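PDB 5T20: lectin from Colocasia esculenta, which probably binds mannose-containing glycans, holding a branched trimannoside here as a beta-prism lectin of the snowdrop-agglutinin type. Local coordinates for residues H26-Q31 and Y88-R93; D33-L38 and S47-N52; K63-I68 and S78-S83. One frame throughout, in Å; residues are numbered along the deposited sequence.

Contact 1 of 3, residues H26-Q31 and Y88-R93. With MAN (alpha-D-mannopyranose), chain T.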
loop_
_atom_site.group_PDB
_atom_site.type_symbol
_atom_site.label_atom_id
_atom_site.label_comp_id
_atom_site.label_asym_id
_atom_site.label_seq_id
_atom_site.Cartn_x
_atom_site.Cartn_y
_atom_site.Cartn_z
ATOM N N HIS D 26 -8.124 4.881 -12.452
ATOM C CA HIS D 26 -7.773 3.456 -12.442
ATOM C C HIS D 26 -8.707 2.651 -11.591
ATOM O O HIS D 26 -9.094 3.083 -10.496
ATOM C CB HIS D 26 -6.322 3.210 -11.982
ATOM C CG HIS D 26 -5.320 4.190 -12.525
ATOM N ND1 HIS D 26 -4.983 4.218 -13.871
ATOM C CD2 HIS D 26 -4.590 5.123 -11.871
ATOM C CE1 HIS D 26 -4.078 5.177 -13.994
ATOM N NE2 HIS D 26 -3.797 5.739 -12.816
ATOM N N GLN D 27 -9.028 1.444 -12.066
ATOM C CA GLN D 27 -9.886 0.485 -11.342
ATOM C C GLN D 27 -9.320 -0.913 -11.474
ATOM O O GLN D 27 -9.020 -1.319 -12.585
ATOM C CB GLN D 27 -11.335 0.466 -11.887
ATOM C CG GLN D 27 -12.110 1.769 -11.829
ATOM C CD GLN D 27 -13.453 1.566 -12.482
ATOM O OE1 GLN D 27 -14.404 1.096 -11.855
ATOM N NE2 GLN D 27 -13.542 1.845 -13.774
ATOM N N LEU D 28 -9.222 -1.658 -10.384
ATOM C CA LEU D 28 -8.777 -3.067 -10.436
ATOM C C LEU D 28 -9.972 -3.884 -9.959
ATOM O O LEU D 28 -10.318 -3.804 -8.788
ATOM C CB LEU D 28 -7.517 -3.314 -9.569
ATOM C CG LEU D 28 -7.049 -4.789 -9.487
ATOM C CD1 LEU D 28 -6.597 -5.306 -10.867
ATOM C CD2 LEU D 28 -5.913 -4.951 -8.476
ATOM N N VAL D 29 -10.649 -4.572 -10.880
ATOM C CA VAL D 29 -11.930 -5.236 -10.631
ATOM C C VAL D 29 -11.879 -6.772 -10.685
ATOM O O VAL D 29 -11.516 -7.339 -11.721
ATOM C CB VAL D 29 -13.008 -4.749 -11.653
ATOM C CG1 VAL D 29 -14.417 -5.113 -11.192
ATOM C CG2 VAL D 29 -12.909 -3.242 -11.954
ATOM N N MET D 30 -12.373 -7.433 -9.623
ATOM C CA MET D 30 -12.571 -8.894 -9.634
ATOM C C MET D 30 -13.978 -9.092 -10.138
ATOM O O MET D 30 -14.941 -8.995 -9.375
ATOM C CB MET D 30 -12.365 -9.523 -8.239
ATOM C CG MET D 30 -12.488 -11.042 -8.237
ATOM S SD MET D 30 -11.184 -11.868 -9.207
ATOM C CE MET D 30 -12.150 -12.543 -10.558
ATOM N N GLN D 31 -14.109 -9.254 -11.431
ATOM C CA GLN D 31 -15.409 -9.312 -12.075
ATOM C C GLN D 31 -16.169 -10.604 -11.825
ATOM O O GLN D 31 -15.569 -11.638 -11.522
ATOM C CB GLN D 31 -15.262 -9.077 -13.575
ATOM C CG GLN D 31 -14.570 -7.774 -13.889
ATOM C CD GLN D 31 -14.521 -7.440 -15.351
ATOM O OE1 GLN D 31 -14.389 -6.285 -15.707
ATOM N NE2 GLN D 31 -14.641 -8.430 -16.225
ATOM N N TYR D 88 1.040 -8.334 4.239
ATOM C CA TYR D 88 1.247 -7.673 2.953
ATOM C C TYR D 88 0.089 -6.725 2.626
ATOM O O TYR D 88 -0.949 -6.753 3.294
ATOM C CB TYR D 88 1.387 -8.744 1.847
ATOM C CG TYR D 88 2.692 -9.516 1.914
ATOM C CD1 TYR D 88 3.693 -9.315 0.971
ATOM C CD2 TYR D 88 2.927 -10.444 2.926
ATOM C CE1 TYR D 88 4.892 -10.027 1.023
ATOM C CE2 TYR D 88 4.143 -11.116 3.022
ATOM C CZ TYR D 88 5.131 -10.889 2.077
ATOM O OH TYR D 88 6.310 -11.582 2.126
ATOM N N VAL D 89 0.285 -5.877 1.601
ATOM C CA VAL D 89 -0.741 -4.977 1.122
ATOM C C VAL D 89 -0.615 -4.880 -0.391
ATOM O O VAL D 89 0.491 -4.866 -0.920
ATOM C CB VAL D 89 -0.707 -3.579 1.824
ATOM C CG1 VAL D 89 0.598 -2.820 1.556
ATOM C CG2 VAL D 89 -1.925 -2.729 1.443
ATOM N N LEU D 90 -1.748 -4.879 -1.072
ATOM C CA LEU D 90 -1.831 -4.614 -2.489
ATOM C C LEU D 90 -2.319 -3.170 -2.619
ATOM O O LEU D 90 -3.376 -2.829 -2.076
ATOM C CB LEU D 90 -2.789 -5.600 -3.176
ATOM C CG LEU D 90 -3.250 -5.215 -4.604
ATOM C CD1 LEU D 90 -2.095 -5.331 -5.629
ATOM C CD2 LEU D 90 -4.464 -6.069 -5.030
ATOM N N ILE D 91 -1.557 -2.319 -3.318
ATOM C CA ILE D 91 -1.954 -0.937 -3.493
ATOM C C ILE D 91 -2.216 -0.666 -4.968
ATOM O O ILE D 91 -1.324 -0.869 -5.786
ATOM C CB ILE D 91 -0.900 0.080 -2.944
ATOM C CG1 ILE D 91 -0.421 -0.274 -1.490
ATOM C CG2 ILE D 91 -1.439 1.535 -3.046
ATOM C CD1 ILE D 91 0.763 0.622 -0.995
ATOM N N LEU D 92 -3.406 -0.145 -5.288
ATOM C CA LEU D 92 -3.681 0.378 -6.625
ATOM C C LEU D 92 -3.197 1.823 -6.532
ATOM O O LEU D 92 -3.885 2.658 -5.938
ATOM C CB LEU D 92 -5.167 0.261 -7.053
ATOM C CG LEU D 92 -5.449 0.839 -8.457
ATOM C CD1 LEU D 92 -4.690 0.062 -9.549
ATOM C CD2 LEU D 92 -6.934 0.871 -8.759
ATOM N N ARG D 93 -1.944 2.071 -6.959
ATOM C CA ARG D 93 -1.279 3.391 -6.799
ATOM C C ARG D 93 -1.872 4.455 -7.685
ATOM O O ARG D 93 -2.468 4.133 -8.720
ATOM C CB ARG D 93 0.238 3.218 -7.093
ATOM C CG ARG D 93 0.823 2.154 -6.156
ATOM C CD ARG D 93 2.321 1.955 -6.233
ATOM N NE ARG D 93 2.974 2.448 -7.340
ATOM C CZ ARG D 93 4.310 2.369 -7.634
ATOM N NH1 ARG D 93 5.135 1.706 -6.847
ATOM N NH2 ARG D 93 4.776 2.993 -8.705
HETATM C C1 MAN T . -13.229 -9.875 -21.238
HETATM C C2 MAN T . -14.301 -9.590 -20.183
HETATM C C3 MAN T . -14.634 -8.098 -20.180
HETATM C C4 MAN T . -13.363 -7.277 -19.957
HETATM C C5 MAN T . -12.278 -7.632 -20.942
HETATM C C6 MAN T . -10.993 -7.012 -20.399
HETATM O O1 MAN T . -13.751 -9.556 -22.553
HETATM O O2 MAN T . -13.846 -10.002 -18.876
HETATM O O3 MAN T . -15.525 -7.826 -19.088
HETATM O O4 MAN T . -13.648 -5.881 -20.082
HETATM O O5 MAN T . -12.049 -9.055 -20.983
HETATM O O6 MAN T . -10.003 -7.057 -21.421
#
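Leu92 and Leu28 both set CG opposite the backbone N (chi1 179° and 176°), and with their CB atoms turned toward each other's strand this carries the two isobutyl groups into the gap between strands 26-30 and 89-92. No hydrogen bond crosses here; the two strand axes run 8.8 Å apart at their closest, so side chains must fill the space. Leu92 does most of it with one methyl. Its CD2 reaches right up to the backbone of the other strand, 3.5 Å from His26 O and 3.8 Å from Leu28 N, and it also lies close to Gln27 CA. Leu28 answers with its own branch: its CD2 meets Leu90 CD2 at 3.9 Å, the two side chains crossing at a slant, methyl against methyl. At the far end Arg93 O sits obliquely to the His26 ring, 3.9 Å from its CD2; the ring's ND1 is held by the backbone N of Gly41.

Just past the other end of strand 26-30, Gln31 reaches the sugar. Its side chain is extended beyond CG, and NE2 donates to O3 of the chain T mannose at 3.1 Å, with a second, weak bond to O2. The amide cannot easily rotate, because OE1 is engaged by Tyr39 and NE2 also by Asp33. Gln31 is the first residue of the QxDxNxVxY signature of this lectin family.

Around the leucines the prism interior closes in. Leu21 of strand 19-23 packs on Leu90 and Leu92, strand 36-39 adds Leu36 and Leu38 against Leu28, Ile100 of strand 98-107 covers Leu90, and Trp106 of the neighbouring lectin chain lies on His26. The contact thereby joins the sheet of strand 26-30 to that of strand 89-92.

Contact 2 of 3, residues D33-L38 and S47-N52. With MAN (alpha-D-mannopyranose), chain T; MAN (alpha-D-mannopyranose), chain B; MAN (alpha-D-mannopyranose), chain C.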
loop_
_atom_site.group_PDB
_atom_site.type_symbol
_atom_site.label_atom_id
_atom_site.label_comp_id
_atom_site.label_asym_id
_atom_site.label_seq_id
_atom_site.Cartn_x
_atom_site.Cartn_y
_atom_site.Cartn_z
ATOM N N ASP D 33 -17.471 -12.432 -13.989
ATOM C CA ASP D 33 -17.168 -13.406 -15.045
ATOM C C ASP D 33 -15.797 -14.110 -14.807
ATOM O O ASP D 33 -15.280 -14.751 -15.725
ATOM C CB ASP D 33 -17.203 -12.716 -16.427
ATOM C CG ASP D 33 -16.052 -11.756 -16.724
ATOM O OD1 ASP D 33 -15.327 -11.370 -15.771
ATOM O OD2 ASP D 33 -15.886 -11.376 -17.903
ATOM N N CYS D 34 -15.207 -13.951 -13.587
ATOM C CA CYS D 34 -13.944 -14.564 -13.129
ATOM C C CYS D 34 -12.683 -13.890 -13.731
ATOM O O CYS D 34 -11.577 -14.391 -13.514
ATOM C CB CYS D 34 -13.931 -16.070 -13.388
ATOM S SG CYS D 34 -12.777 -16.989 -12.337
ATOM N N ASN D 35 -12.833 -12.758 -14.447
ATOM C CA ASN D 35 -11.679 -12.056 -15.015
ATOM C C ASN D 35 -11.258 -10.934 -14.068
ATOM O O ASN D 35 -12.104 -10.167 -13.607
ATOM C CB ASN D 35 -12.006 -11.502 -16.424
ATOM C CG ASN D 35 -10.818 -11.200 -17.325
ATOM O OD1 ASN D 35 -9.661 -11.518 -17.022
ATOM N ND2 ASN D 35 -11.085 -10.592 -18.489
ATOM N N LEU D 36 -9.965 -10.845 -13.757
ATOM C CA LEU D 36 -9.447 -9.767 -12.922
ATOM C C LEU D 36 -8.944 -8.674 -13.891
ATOM O O LEU D 36 -8.045 -8.930 -14.696
ATOM C CB LEU D 36 -8.358 -10.272 -11.950
ATOM C CG LEU D 36 -7.656 -9.156 -11.123
ATOM C CD1 LEU D 36 -8.601 -8.555 -10.043
ATOM C CD2 LEU D 36 -6.359 -9.661 -10.504
ATOM N N VAL D 37 -9.603 -7.494 -13.902
ATOM C CA VAL D 37 -9.289 -6.495 -14.917
ATOM C C VAL D 37 -8.861 -5.165 -14.311
ATOM O O VAL D 37 -9.563 -4.581 -13.481
ATOM C CB VAL D 37 -10.491 -6.270 -15.904
ATOM C CG1 VAL D 37 -10.104 -5.332 -17.045
ATOM C CG2 VAL D 37 -11.046 -7.587 -16.464
ATOM N N LEU D 38 -7.737 -4.660 -14.794
ATOM C CA LEU D 38 -7.303 -3.326 -14.432
ATOM C C LEU D 38 -7.702 -2.397 -15.568
ATOM O O LEU D 38 -7.130 -2.495 -16.652
ATOM C CB LEU D 38 -5.791 -3.235 -14.138
ATOM C CG LEU D 38 -5.376 -2.057 -13.227
ATOM C CD1 LEU D 38 -3.945 -2.247 -12.697
ATOM C CD2 LEU D 38 -5.482 -0.728 -13.944
ATOM N N SER D 47 -6.303 -10.634 -16.240
ATOM C CA SER D 47 -5.815 -11.962 -15.901
ATOM C C SER D 47 -6.123 -12.900 -17.075
ATOM O O SER D 47 -5.484 -13.941 -17.222
ATOM C CB SER D 47 -6.434 -12.461 -14.601
ATOM O OG SER D 47 -7.848 -12.517 -14.670
ATOM N N ASN D 48 -7.084 -12.493 -17.935
ATOM C CA ASN D 48 -7.530 -13.210 -19.134
ATOM C C ASN D 48 -8.122 -14.557 -18.691
ATOM O O ASN D 48 -7.756 -15.628 -19.187
ATOM C CB ASN D 48 -6.371 -13.360 -20.165
ATOM C CG ASN D 48 -6.796 -13.481 -21.613
ATOM O OD1 ASN D 48 -7.923 -13.847 -21.938
ATOM N ND2 ASN D 48 -5.885 -13.194 -22.526
ATOM N N THR D 49 -9.021 -14.490 -17.706
ATOM C CA THR D 49 -9.619 -15.691 -17.122
ATOM C C THR D 49 -11.163 -15.644 -17.184
ATOM O O THR D 49 -11.833 -16.281 -16.365
ATOM C CB THR D 49 -9.071 -15.895 -15.699
ATOM O OG1 THR D 49 -9.221 -14.688 -14.964
ATOM C CG2 THR D 49 -7.578 -16.274 -15.671
ATOM N N HIS D 50 -11.737 -14.958 -18.199
ATOM C CA HIS D 50 -13.202 -14.908 -18.368
ATOM C C HIS D 50 -13.783 -16.341 -18.477
ATOM O O HIS D 50 -13.292 -17.131 -19.274
ATOM C CB HIS D 50 -13.599 -14.074 -19.614
ATOM C CG HIS D 50 -15.028 -14.278 -20.048
ATOM N ND1 HIS D 50 -16.050 -13.462 -19.588
ATOM C CD2 HIS D 50 -15.556 -15.212 -20.872
ATOM C CE1 HIS D 50 -17.162 -13.932 -20.128
ATOM N NE2 HIS D 50 -16.916 -14.981 -20.916
ATOM N N GLY D 51 -14.800 -16.644 -17.670
ATOM C CA GLY D 51 -15.499 -17.931 -17.678
ATOM C C GLY D 51 -14.721 -19.164 -17.235
ATOM O O GLY D 51 -15.195 -20.289 -17.428
ATOM N N ASN D 52 -13.538 -18.983 -16.621
ATOM C CA ASN D 52 -12.713 -20.117 -16.190
ATOM C C ASN D 52 -13.243 -20.761 -14.894
ATOM O O ASN D 52 -12.821 -21.866 -14.537
ATOM C CB ASN D 52 -11.251 -19.693 -16.023
ATOM C CG ASN D 52 -10.530 -19.413 -17.322
ATOM O OD1 ASN D 52 -11.120 -19.351 -18.408
ATOM N ND2 ASN D 52 -9.226 -19.257 -17.236
HETATM C C1 MAN T . -13.229 -9.875 -21.238
HETATM C C2 MAN T . -14.301 -9.590 -20.183
HETATM C C3 MAN T . -14.634 -8.098 -20.180
HETATM C C4 MAN T . -13.363 -7.277 -19.957
HETATM C C5 MAN T . -12.278 -7.632 -20.942
HETATM C C6 MAN T . -10.993 -7.012 -20.399
HETATM O O1 MAN T . -13.751 -9.556 -22.553
HETATM O O2 MAN T . -13.846 -10.002 -18.876
HETATM O O3 MAN T . -15.525 -7.826 -19.088
HETATM O O4 MAN T . -13.648 -5.881 -20.082
HETATM O O5 MAN T . -12.049 -9.055 -20.983
HETATM O O6 MAN T . -10.003 -7.057 -21.421
HETATM C C1 MAN B . -16.653 -7.067 -19.528
HETATM C C2 MAN B . -17.462 -6.620 -18.320
HETATM C C3 MAN B . -17.974 -7.856 -17.577
HETATM C C4 MAN B . -18.818 -8.730 -18.538
HETATM C C5 MAN B . -17.961 -9.088 -19.756
HETATM C C6 MAN B . -18.756 -9.944 -20.752
HETATM O O2 MAN B . -18.574 -5.831 -18.778
HETATM O O3 MAN B . -18.750 -7.445 -16.441
HETATM O O4 MAN B . -19.222 -9.943 -17.867
HETATM O O5 MAN B . -17.501 -7.869 -20.390
HETATM O O6 MAN B . -18.081 -9.982 -22.018
HETATM C C1 MAN C . -10.039 -5.874 -22.238
HETATM C C2 MAN C . -8.904 -5.959 -23.278
HETATM C C3 MAN C . -7.544 -5.887 -22.546
HETATM C C4 MAN C . -7.483 -4.650 -21.640
HETATM C C5 MAN C . -8.661 -4.654 -20.677
HETATM C C6 MAN C . -8.609 -3.437 -19.741
HETATM O O2 MAN C . -9.027 -4.848 -24.203
HETATM O O3 MAN C . -6.468 -5.827 -23.498
HETATM O O4 MAN C . -6.245 -4.621 -20.920
HETATM O O5 MAN C . -9.899 -4.645 -21.443
HETATM O O6 MAN C . -8.575 -2.234 -20.524
#
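Asp33 and His50 meet at about a right angle, their carboxylate and imidazole planes 74° apart. OD2 of Asp33 lies at the edge of the ring, in its plane, and takes the ND1 hydrogen of His50 in a nearly straight bond of 2.7 Å; seen from the carboxylate, the donor arrives from above the plane. The same OD2 accepts from O2 of the chain T mannose at 2.6 Å. OD1 is taken by the backbone N of Asn35, an Asx turn, and by Gln31, so both carboxylate oxygens are gripped twice.

Asn35 also binds that sugar hydroxyl. Its CG sits opposite the backbone N (chi1 -159°), which places the amide between sugar and loop, ND2 to O2 of the chain T mannose at 2.8 Å and OD1 to the loop 47-52. There the backbone N of Thr49 approaches OD1 from above the amide plane at 3.1 Å, and Asn48 N adds a weak bond. Gln46 also holds ND2, which fixes the flip of the amide.

Ser47 and Thr49 line up their hydroxyls along the strand edge: Leu36 N donates to Ser47 OG (2.8 Å), Ser47 OG to Thr49 OG1, and Thr49 OG1 to Cys34 O. Backbone bonds, Gly51 N to Asp33 O and Ser47 N to Leu36 O, close the two ends.

Chemically, O2 of the chain T mannose donates to Asp33 and accepts from Asn35, with the weak Gln31 bond beside it. That pairing suits the axial hydroxyl that sets mannose apart from glucose, and the His50 bond probably draws some charge off the carboxylate while keeping it aimed at the sugar.

Contact 3 of 3, residues K63-I68 and S78-S83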
loop_
_atom_site.group_PDB
_atom_site.type_symbol
_atom_site.label_atom_id
_atom_site.label_comp_id
_atom_site.label_asym_id
_atom_site.label_seq_id
_atom_site.Cartn_x
_atom_site.Cartn_y
_atom_site.Cartn_z
ATOM N N LYS D 63 1.906 -14.405 2.509
ATOM C CA LYS D 63 3.231 -14.677 1.929
ATOM C C LYS D 63 3.389 -13.790 0.683
ATOM O O LYS D 63 4.398 -13.832 -0.009
ATOM C CB LYS D 63 3.433 -16.171 1.617
ATOM C CG LYS D 63 3.669 -17.012 2.866
ATOM C CD LYS D 63 3.768 -18.486 2.532
ATOM C CE LYS D 63 3.978 -19.331 3.766
ATOM N NZ LYS D 63 3.822 -20.777 3.468
ATOM N N GLY D 64 2.392 -12.958 0.447
ATOM C CA GLY D 64 2.417 -12.014 -0.662
ATOM C C GLY D 64 1.972 -12.544 -1.993
ATOM O O GLY D 64 2.287 -11.951 -3.031
ATOM N N GLU D 65 1.249 -13.666 -1.977
ATOM C CA GLU D 65 0.727 -14.233 -3.205
ATOM C C GLU D 65 -0.726 -13.794 -3.367
ATOM O O GLU D 65 -1.514 -13.876 -2.422
ATOM C CB GLU D 65 0.868 -15.759 -3.204
ATOM C CG GLU D 65 0.701 -16.368 -4.585
ATOM C CD GLU D 65 0.849 -17.873 -4.668
ATOM O OE1 GLU D 65 1.110 -18.520 -3.630
ATOM O OE2 GLU D 65 0.722 -18.405 -5.791
ATOM N N LEU D 66 -1.069 -13.316 -4.559
ATOM C CA LEU D 66 -2.420 -12.857 -4.873
ATOM C C LEU D 66 -3.093 -13.906 -5.741
ATOM O O LEU D 66 -2.541 -14.278 -6.782
ATOM C CB LEU D 66 -2.343 -11.496 -5.565
ATOM C CG LEU D 66 -3.640 -10.773 -5.835
ATOM C CD1 LEU D 66 -4.277 -10.271 -4.545
ATOM C CD2 LEU D 66 -3.403 -9.630 -6.835
ATOM N N ILE D 67 -4.227 -14.448 -5.286
ATOM C CA ILE D 67 -4.818 -15.588 -6.007
ATOM C C ILE D 67 -6.298 -15.428 -6.345
ATOM O O ILE D 67 -7.092 -14.957 -5.537
ATOM C CB ILE D 67 -4.606 -16.905 -5.171
ATOM C CG1 ILE D 67 -3.113 -17.134 -4.828
ATOM C CG2 ILE D 67 -5.175 -18.169 -5.889
ATOM C CD1 ILE D 67 -2.866 -17.856 -3.512
ATOM N N ILE D 68 -6.668 -15.898 -7.544
ATOM C CA ILE D 68 -8.082 -15.967 -7.911
ATOM C C ILE D 68 -8.479 -17.424 -7.698
ATOM O O ILE D 68 -7.860 -18.328 -8.278
ATOM C CB ILE D 68 -8.467 -15.487 -9.329
ATOM C CG1 ILE D 68 -7.892 -14.137 -9.718
ATOM C CG2 ILE D 68 -9.971 -15.573 -9.563
ATOM C CD1 ILE D 68 -8.067 -13.832 -11.282
ATOM N N SER D 78 -2.745 -16.869 -10.362
ATOM C CA SER D 78 -1.894 -16.502 -9.241
ATOM C C SER D 78 -0.789 -15.534 -9.693
ATOM O O SER D 78 -0.253 -15.672 -10.801
ATOM C CB SER D 78 -1.282 -17.747 -8.610
ATOM O OG SER D 78 -0.483 -17.358 -7.508
ATOM N N SER D 79 -0.433 -14.572 -8.814
ATOM C CA SER D 79 0.662 -13.626 -9.055
ATOM C C SER D 79 2.011 -14.359 -9.007
ATOM O O SER D 79 2.993 -13.849 -9.557
ATOM C CB SER D 79 0.634 -12.509 -8.010
ATOM O OG SER D 79 0.844 -13.052 -6.713
ATOM N N ASN D 80 2.050 -15.563 -8.352
ATOM C CA ASN D 80 3.249 -16.413 -8.193
ATOM C C ASN D 80 4.405 -15.586 -7.573
ATOM O O ASN D 80 5.561 -15.714 -7.983
ATOM C CB ASN D 80 3.658 -17.038 -9.545
ATOM C CG ASN D 80 2.710 -18.097 -10.036
ATOM O OD1 ASN D 80 1.951 -17.890 -10.990
ATOM N ND2 ASN D 80 2.744 -19.267 -9.407
ATOM N N SER D 81 4.063 -14.728 -6.597
ATOM C CA SER D 81 4.996 -13.813 -5.928
ATOM C C SER D 81 5.218 -14.154 -4.431
ATOM O O SER D 81 5.565 -13.262 -3.651
ATOM C CB SER D 81 4.498 -12.372 -6.075
ATOM O OG SER D 81 3.154 -12.198 -5.650
ATOM N N SER D 82 5.090 -15.444 -4.054
ATOM C CA SER D 82 5.251 -15.935 -2.675
ATOM C C SER D 82 6.621 -15.553 -2.092
ATOM O O SER D 82 7.651 -15.740 -2.734
ATOM C CB SER D 82 5.032 -17.441 -2.601
ATOM O OG SER D 82 4.776 -17.838 -1.263
ATOM N N SER D 83 6.607 -14.981 -0.887
ATOM C CA SER D 83 7.782 -14.458 -0.208
ATOM C C SER D 83 7.739 -14.815 1.300
ATOM O O SER D 83 7.084 -15.790 1.673
ATOM C CB SER D 83 7.835 -12.945 -0.439
ATOM O OG SER D 83 8.988 -12.333 0.099
HETATM O O HOH W 1 1.925 -18.759 -1.059
#
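The hairpin of strands 66-69 and 75-78 ends in an antiparallel, non-hydrogen-bonded pair, Ile67 with Ser78, beyond which the loop 79-83 stays clamped along the run from Lys63 to Leu66. Flanking the pair, Leu66 O accepts from Ser79 N at 2.9 Å. The amide of Leu66 donates not to a loop carbonyl but to Ser79 OG, also at 2.9 Å and nearly straight (174°). That hydroxyl is swung between its own N and carbonyl carbon (chi1 63°), which turns it toward the strand, and from there it donates to Ser81 OG. Ser81, with a similar first torsion, hands its hydrogen on to Gly64 O at 2.8 Å. Two serine hydroxyls thus relay from an N-H to a C=O two residues earlier in the same segment.

This is the loop that follows the outer strand of one beta-prism sheet, and its last grip comes from the backbone: Ser83 N donates to Lys63 O. Gly64, whose O takes the Ser81 hydrogen, has a positive phi (84°) that bends the chain just before the strand.

To one side of this relay Glu65, extended beyond CG, runs alongside the loop. Its carboxylate comes to Ser78 OG; the modelled separation from OE2 is too short to trust, so the bond is doubtful in detail. Ser78 OG also receives the backbone N of Asn80 at 3.2 Å, an ST turn. The other oxygen, OE1, takes a hydrogen from a water 2.7 Å away, and that water is also bonded to Ser82 OG. Toward the interior, Leu66 packs on Trp77 and Ile100, while Phe101 of the neighbouring lectin chain lies against Ser79 and Ser81.

In the fold
Contacts 2 and 3 carry the same bonding scheme in different sheets: a strand N-H to a serine, a hydroxyl relay to a carbonyl two residues earlier, and a loop N-H to the carbonyl one residue before that. Their centres are about 17 Å apart, yet they touch through Ile68, whose CD1 lies 3.6 Å from Leu36 CB. Contact 1, its centre about 14 Å from that of each, closes the chain around both. Its strand 26-30 pairs with strand 36-39 of contact 2, Val29 N lying 2.8 Å from Val37 O, and both contacts reach the central mannose, which carries the other two at O3 and O6. Against contact 3 it sets Tyr88, with CD1 3.4 Å from Gly64 CA.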